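Local coordinates for uncharacterized protein PF1083 (Pyrococcus furiosus, PDB 3NRN) that binds adenosine monophosphate in a Rossmann-type nucleotide site and is probably a flavin-containing oxidoreductase of the amine oxidase family, at residues 50-64 / 174-188. Numbering follows the deposited sequence.
Sequences STGALHMIPHGEDGP and AALRWGGPGLIRGGC
Met56 pairs with Leu183 and Ile57 with Gly182 in a short antiparallel pairing, strand 56-57 forming one edge of a three-stranded sheet completed by strand 78-80. Ile57 and Gly182 are the hydrogen-bonded pair: Ile57 N reaches Gly182 O at 2.9 Å, and Ile57 O takes both Gly182 N and the turn amide of Gly60. Glycine suits Gly182 because a CB would strike Gly60 CA. One side chain also bonds to backbone: His59 ND1 donates to Gly179 O (3.0 Å), which lies at the ring edge, close to its plane. Histidine suits this place because, with CG anti to the carbonyl carbon (chi1 -62°), its ring also offers a face to the edge of Trp178, a T-shaped pair with planes at 70°. Tryptophan supplies a broad flat face for Gly63 and Pro64, Pro64 CD 3.7 Å from the centroid of the Trp178 six-membered ring, and an N-H, NE1, for Trp411 O. A leucine in place of Trp178 would probably leave Pro64 and the His59 face without their aromatic partner and Trp411 O without its donor. Among apolar contacts, Met56 runs beside Pro181, and the Ile57 and Ile184 side chains cross at about a right angle, Ile57 CG1 meeting Ile184 CD1 at 3.8 Å.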
loop_
_atom_site.group_PDB
_atom_site.type_symbol
_atom_site.label_atom_id
_atom_site.label_comp_id
_atom_site.label_asym_id
_atom_site.label_seq_id
_atom_site.Cartn_x
_atom_site.Cartn_y
_atom_site.Cartn_z
ATOM N N SER A 50 4.764 10.172 7.715
ATOM C CA SER A 50 3.516 9.466 7.450
ATOM C C SER A 50 3.292 8.290 8.386
ATOM O O SER A 50 4.230 7.801 9.011
ATOM C CB SER A 50 3.485 8.967 6.007
ATOM O OG SER A 50 4.449 7.951 5.805
ATOM N N THR A 51 2.039 7.843 8.473
ATOM C CA THR A 51 1.674 6.715 9.315
ATOM C C THR A 51 1.753 5.410 8.525
ATOM O O THR A 51 1.297 4.367 8.986
ATOM C CB THR A 51 0.241 6.892 9.891
ATOM O OG1 THR A 51 -0.709 7.010 8.822
ATOM C CG2 THR A 51 0.171 8.146 10.755
ATOM N N GLY A 52 2.344 5.472 7.332
ATOM C CA GLY A 52 2.467 4.280 6.506
ATOM C C GLY A 52 3.147 4.516 5.167
ATOM O O GLY A 52 4.370 4.614 5.091
ATOM N N ALA A 53 2.354 4.602 4.104
ATOM C CA ALA A 53 2.892 4.838 2.768
ATOM C C ALA A 53 3.824 6.048 2.787
ATOM O O ALA A 53 3.606 7.007 3.532
ATOM C CB ALA A 53 1.755 5.061 1.774
ATOM N N LEU A 54 4.854 6.008 1.952
ATOM C CA LEU A 54 5.826 7.093 1.913
ATOM C C LEU A 54 5.390 8.289 1.058
ATOM O O LEU A 54 6.174 8.785 0.243
ATOM C CB LEU A 54 7.173 6.554 1.411
ATOM C CG LEU A 54 7.743 5.312 2.100
ATOM C CD1 LEU A 54 9.115 5.021 1.533
ATOM C CD2 LEU A 54 7.831 5.527 3.603
ATOM N N HIS A 55 4.148 8.746 1.248
ATOM C CA HIS A 55 3.612 9.888 0.500
ATOM C C HIS A 55 3.758 9.628 -0.986
ATOM O O HIS A 55 3.945 10.552 -1.782
ATOM C CB HIS A 55 4.386 11.151 0.885
ATOM C CG HIS A 55 4.204 11.548 2.316
ATOM N ND1 HIS A 55 5.209 12.119 3.068
ATOM C CD2 HIS A 55 3.131 11.449 3.136
ATOM C CE1 HIS A 55 4.765 12.350 4.289
ATOM N NE2 HIS A 55 3.507 11.954 4.357
HETATM N N MSE A 56 3.659 8.354 -1.348
HETATM C CA MSE A 56 3.842 7.911 -2.721
HETATM C C MSE A 56 2.839 6.815 -3.090
HETATM O O MSE A 56 2.367 6.074 -2.232
HETATM C CB MSE A 56 5.282 7.387 -2.851
HETATM C CG MSE A 56 5.736 6.875 -4.217
HETATM SE SE MSE A 56 7.510 6.369 -4.176
HETATM C CE MSE A 56 7.464 5.160 -2.901
ATOM N N ILE A 57 2.516 6.732 -4.372
ATOM C CA ILE A 57 1.600 5.724 -4.882
ATOM C C ILE A 57 2.459 4.866 -5.812
ATOM O O ILE A 57 3.178 5.396 -6.649
ATOM C CB ILE A 57 0.429 6.400 -5.639
ATOM C CG1 ILE A 57 -0.344 7.297 -4.664
ATOM C CG2 ILE A 57 -0.484 5.349 -6.267
ATOM C CD1 ILE A 57 -1.455 8.123 -5.301
ATOM N N PRO A 58 2.401 3.528 -5.671
ATOM C CA PRO A 58 3.195 2.613 -6.502
ATOM C C PRO A 58 3.187 2.851 -8.015
ATOM O O PRO A 58 4.220 2.713 -8.676
ATOM C CB PRO A 58 2.645 1.236 -6.126
ATOM C CG PRO A 58 2.220 1.425 -4.699
ATOM C CD PRO A 58 1.526 2.772 -4.762
ATOM N N HIS A 59 2.037 3.204 -8.570
ATOM C CA HIS A 59 1.957 3.433 -10.008
ATOM C C HIS A 59 1.586 4.871 -10.341
ATOM O O HIS A 59 1.077 5.158 -11.422
ATOM C CB HIS A 59 0.961 2.447 -10.629
ATOM C CG HIS A 59 1.357 1.013 -10.452
ATOM N ND1 HIS A 59 2.430 0.454 -11.112
ATOM C CD2 HIS A 59 0.863 0.043 -9.644
ATOM C CE1 HIS A 59 2.583 -0.798 -10.714
ATOM N NE2 HIS A 59 1.645 -1.071 -9.824
ATOM N N GLY A 60 1.841 5.768 -9.395
ATOM C CA GLY A 60 1.561 7.179 -9.592
ATOM C C GLY A 60 0.182 7.577 -10.091
ATOM O O GLY A 60 -0.851 7.190 -9.536
ATOM N N GLU A 61 0.184 8.362 -11.160
ATOM C CA GLU A 61 -1.031 8.894 -11.771
ATOM C C GLU A 61 -1.762 7.894 -12.647
ATOM O O GLU A 61 -2.888 8.147 -13.081
ATOM C CB GLU A 61 -0.675 10.089 -12.660
ATOM C CG GLU A 61 0.590 10.846 -12.257
ATOM C CD GLU A 61 1.083 11.798 -13.345
ATOM O OE1 GLU A 61 2.162 12.403 -13.156
ATOM O OE2 GLU A 61 0.395 11.942 -14.386
ATOM N N ASP A 62 -1.123 6.757 -12.889
ATOM C CA ASP A 62 -1.656 5.757 -13.803
ATOM C C ASP A 62 -2.353 4.515 -13.275
ATOM O O ASP A 62 -2.993 3.802 -14.047
ATOM C CB ASP A 62 -0.516 5.315 -14.717
ATOM C CG ASP A 62 0.304 6.485 -15.214
ATOM O OD1 ASP A 62 -0.274 7.364 -15.887
ATOM O OD2 ASP A 62 1.516 6.527 -14.924
ATOM N N GLY A 63 -2.240 4.246 -11.982
ATOM C CA GLY A 63 -2.838 3.036 -11.455
ATOM C C GLY A 63 -4.270 3.102 -10.967
ATOM O O GLY A 63 -4.960 4.104 -11.145
ATOM N N PRO A 64 -4.741 2.018 -10.334
ATOM C CA PRO A 64 -6.103 1.918 -9.801
ATOM C C PRO A 64 -6.444 3.031 -8.800
ATOM O O PRO A 64 -7.547 3.585 -8.834
ATOM C CB PRO A 64 -6.121 0.530 -9.145
ATOM C CG PRO A 64 -5.071 -0.232 -9.896
ATOM C CD PRO A 64 -3.976 0.787 -10.061
ATOM N N ALA A 174 1.623 -5.225 -14.043
ATOM C CA ALA A 174 1.133 -3.958 -13.508
ATOM C C ALA A 174 2.132 -2.833 -13.783
ATOM O O ALA A 174 1.740 -1.708 -14.106
ATOM C CB ALA A 174 0.870 -4.084 -11.990
ATOM N N ALA A 175 3.421 -3.128 -13.657
ATOM C CA ALA A 175 4.445 -2.110 -13.894
ATOM C C ALA A 175 4.508 -1.727 -15.374
ATOM O O ALA A 175 4.739 -0.563 -15.718
ATOM C CB ALA A 175 5.807 -2.609 -13.420
ATOM N N LEU A 176 4.301 -2.704 -16.252
ATOM C CA LEU A 176 4.329 -2.433 -17.691
ATOM C C LEU A 176 3.104 -1.611 -18.084
ATOM O O LEU A 176 3.186 -0.699 -18.908
ATOM C CB LEU A 176 4.341 -3.743 -18.490
ATOM C CG LEU A 176 5.514 -4.707 -18.271
ATOM C CD1 LEU A 176 5.339 -5.937 -19.151
ATOM C CD2 LEU A 176 6.824 -4.006 -18.589
ATOM N N ARG A 177 1.968 -1.930 -17.477
ATOM C CA ARG A 177 0.725 -1.232 -17.775
ATOM C C ARG A 177 0.630 0.166 -17.188
ATOM O O ARG A 177 0.352 1.122 -17.909
ATOM C CB ARG A 177 -0.475 -2.041 -17.273
ATOM C CG ARG A 177 -0.598 -3.415 -17.888
ATOM C CD ARG A 177 -1.716 -3.481 -18.909
ATOM N NE ARG A 177 -1.621 -4.697 -19.712
ATOM C CZ ARG A 177 -0.690 -4.907 -20.639
ATOM N NH1 ARG A 177 0.228 -3.977 -20.886
ATOM N NH2 ARG A 177 -0.667 -6.051 -21.310
ATOM N N TRP A 178 0.871 0.282 -15.883
ATOM C CA TRP A 178 0.731 1.562 -15.202
ATOM C C TRP A 178 2.000 2.327 -14.900
ATOM O O TRP A 178 1.943 3.411 -14.321
ATOM C CB TRP A 178 -0.065 1.367 -13.912
ATOM C CG TRP A 178 -1.336 0.614 -14.132
ATOM C CD1 TRP A 178 -2.252 0.820 -15.134
ATOM C CD2 TRP A 178 -1.865 -0.425 -13.314
ATOM N NE1 TRP A 178 -3.323 -0.031 -14.979
ATOM C CE2 TRP A 178 -3.111 -0.806 -13.869
ATOM C CE3 TRP A 178 -1.410 -1.079 -12.156
ATOM C CZ2 TRP A 178 -3.904 -1.809 -13.306
ATOM C CZ3 TRP A 178 -2.204 -2.080 -11.598
ATOM C CH2 TRP A 178 -3.435 -2.434 -12.174
ATOM N N GLY A 179 3.146 1.764 -15.273
ATOM C CA GLY A 179 4.402 2.455 -15.054
ATOM C C GLY A 179 4.936 2.520 -13.638
ATOM O O GLY A 179 4.630 1.664 -12.808
ATOM N N GLY A 180 5.746 3.549 -13.382
ATOM C CA GLY A 180 6.363 3.746 -12.083
ATOM C C GLY A 180 5.524 4.529 -11.093
ATOM O O GLY A 180 4.395 4.905 -11.399
ATOM N N PRO A 181 6.075 4.818 -9.901
ATOM C CA PRO A 181 5.421 5.552 -8.817
ATOM C C PRO A 181 5.290 7.050 -9.018
ATOM O O PRO A 181 5.795 7.618 -9.984
ATOM C CB PRO A 181 6.300 5.227 -7.620
ATOM C CG PRO A 181 7.660 5.293 -8.235
ATOM C CD PRO A 181 7.478 4.528 -9.548
ATOM N N GLY A 182 4.609 7.680 -8.066
ATOM C CA GLY A 182 4.405 9.112 -8.104
ATOM C C GLY A 182 4.231 9.632 -6.695
ATOM O O GLY A 182 3.696 8.932 -5.832
ATOM N N LEU A 183 4.699 10.856 -6.464
ATOM C CA LEU A 183 4.602 11.505 -5.164
ATOM C C LEU A 183 3.297 12.289 -5.067
ATOM O O LEU A 183 2.732 12.702 -6.079
ATOM C CB LEU A 183 5.786 12.452 -4.961
ATOM C CG LEU A 183 7.187 11.835 -4.890
ATOM C CD1 LEU A 183 8.220 12.941 -4.672
ATOM C CD2 LEU A 183 7.251 10.834 -3.752
ATOM N N ILE A 184 2.836 12.499 -3.837
ATOM C CA ILE A 184 1.593 13.207 -3.578
ATOM C C ILE A 184 1.828 14.560 -2.905
ATOM O O ILE A 184 2.360 14.621 -1.798
ATOM C CB ILE A 184 0.687 12.390 -2.636
ATOM C CG1 ILE A 184 0.652 10.923 -3.074
ATOM C CG2 ILE A 184 -0.707 12.986 -2.628
ATOM C CD1 ILE A 184 -0.033 10.027 -2.085
ATOM N N ARG A 185 1.424 15.643 -3.553
ATOM C CA ARG A 185 1.602 16.952 -2.935
ATOM C C ARG A 185 0.724 16.970 -1.696
ATOM O O ARG A 185 -0.448 16.563 -1.745
ATOM C CB ARG A 185 1.191 18.077 -3.892
ATOM C CG ARG A 185 1.287 19.478 -3.284
ATOM C CD ARG A 185 1.179 20.554 -4.363
ATOM N NE ARG A 185 2.360 20.569 -5.223
ATOM C CZ ARG A 185 3.561 20.987 -4.829
ATOM N NH1 ARG A 185 3.738 21.433 -3.590
ATOM N NH2 ARG A 185 4.589 20.942 -5.665
ATOM N N GLY A 186 1.296 17.417 -0.581
ATOM C CA GLY A 186 0.550 17.462 0.662
ATOM C C GLY A 186 0.658 16.165 1.441
ATOM O O GLY A 186 0.135 16.055 2.547
ATOM N N GLY A 187 1.341 15.178 0.870
ATOM C CA GLY A 187 1.495 13.902 1.548
ATOM C C GLY A 187 0.238 13.055 1.479
ATOM O O GLY A 187 -0.725 13.422 0.803
ATOM N N CYS A 188 0.242 11.923 2.178
ATOM C CA CYS A 188 -0.907 11.023 2.188
ATOM C C CYS A 188 -2.186 11.715 2.659
ATOM O O CYS A 188 -3.273 11.422 2.165
ATOM C CB CYS A 188 -0.638 9.815 3.095
ATOM S SG CYS A 188 0.699 8.720 2.554
#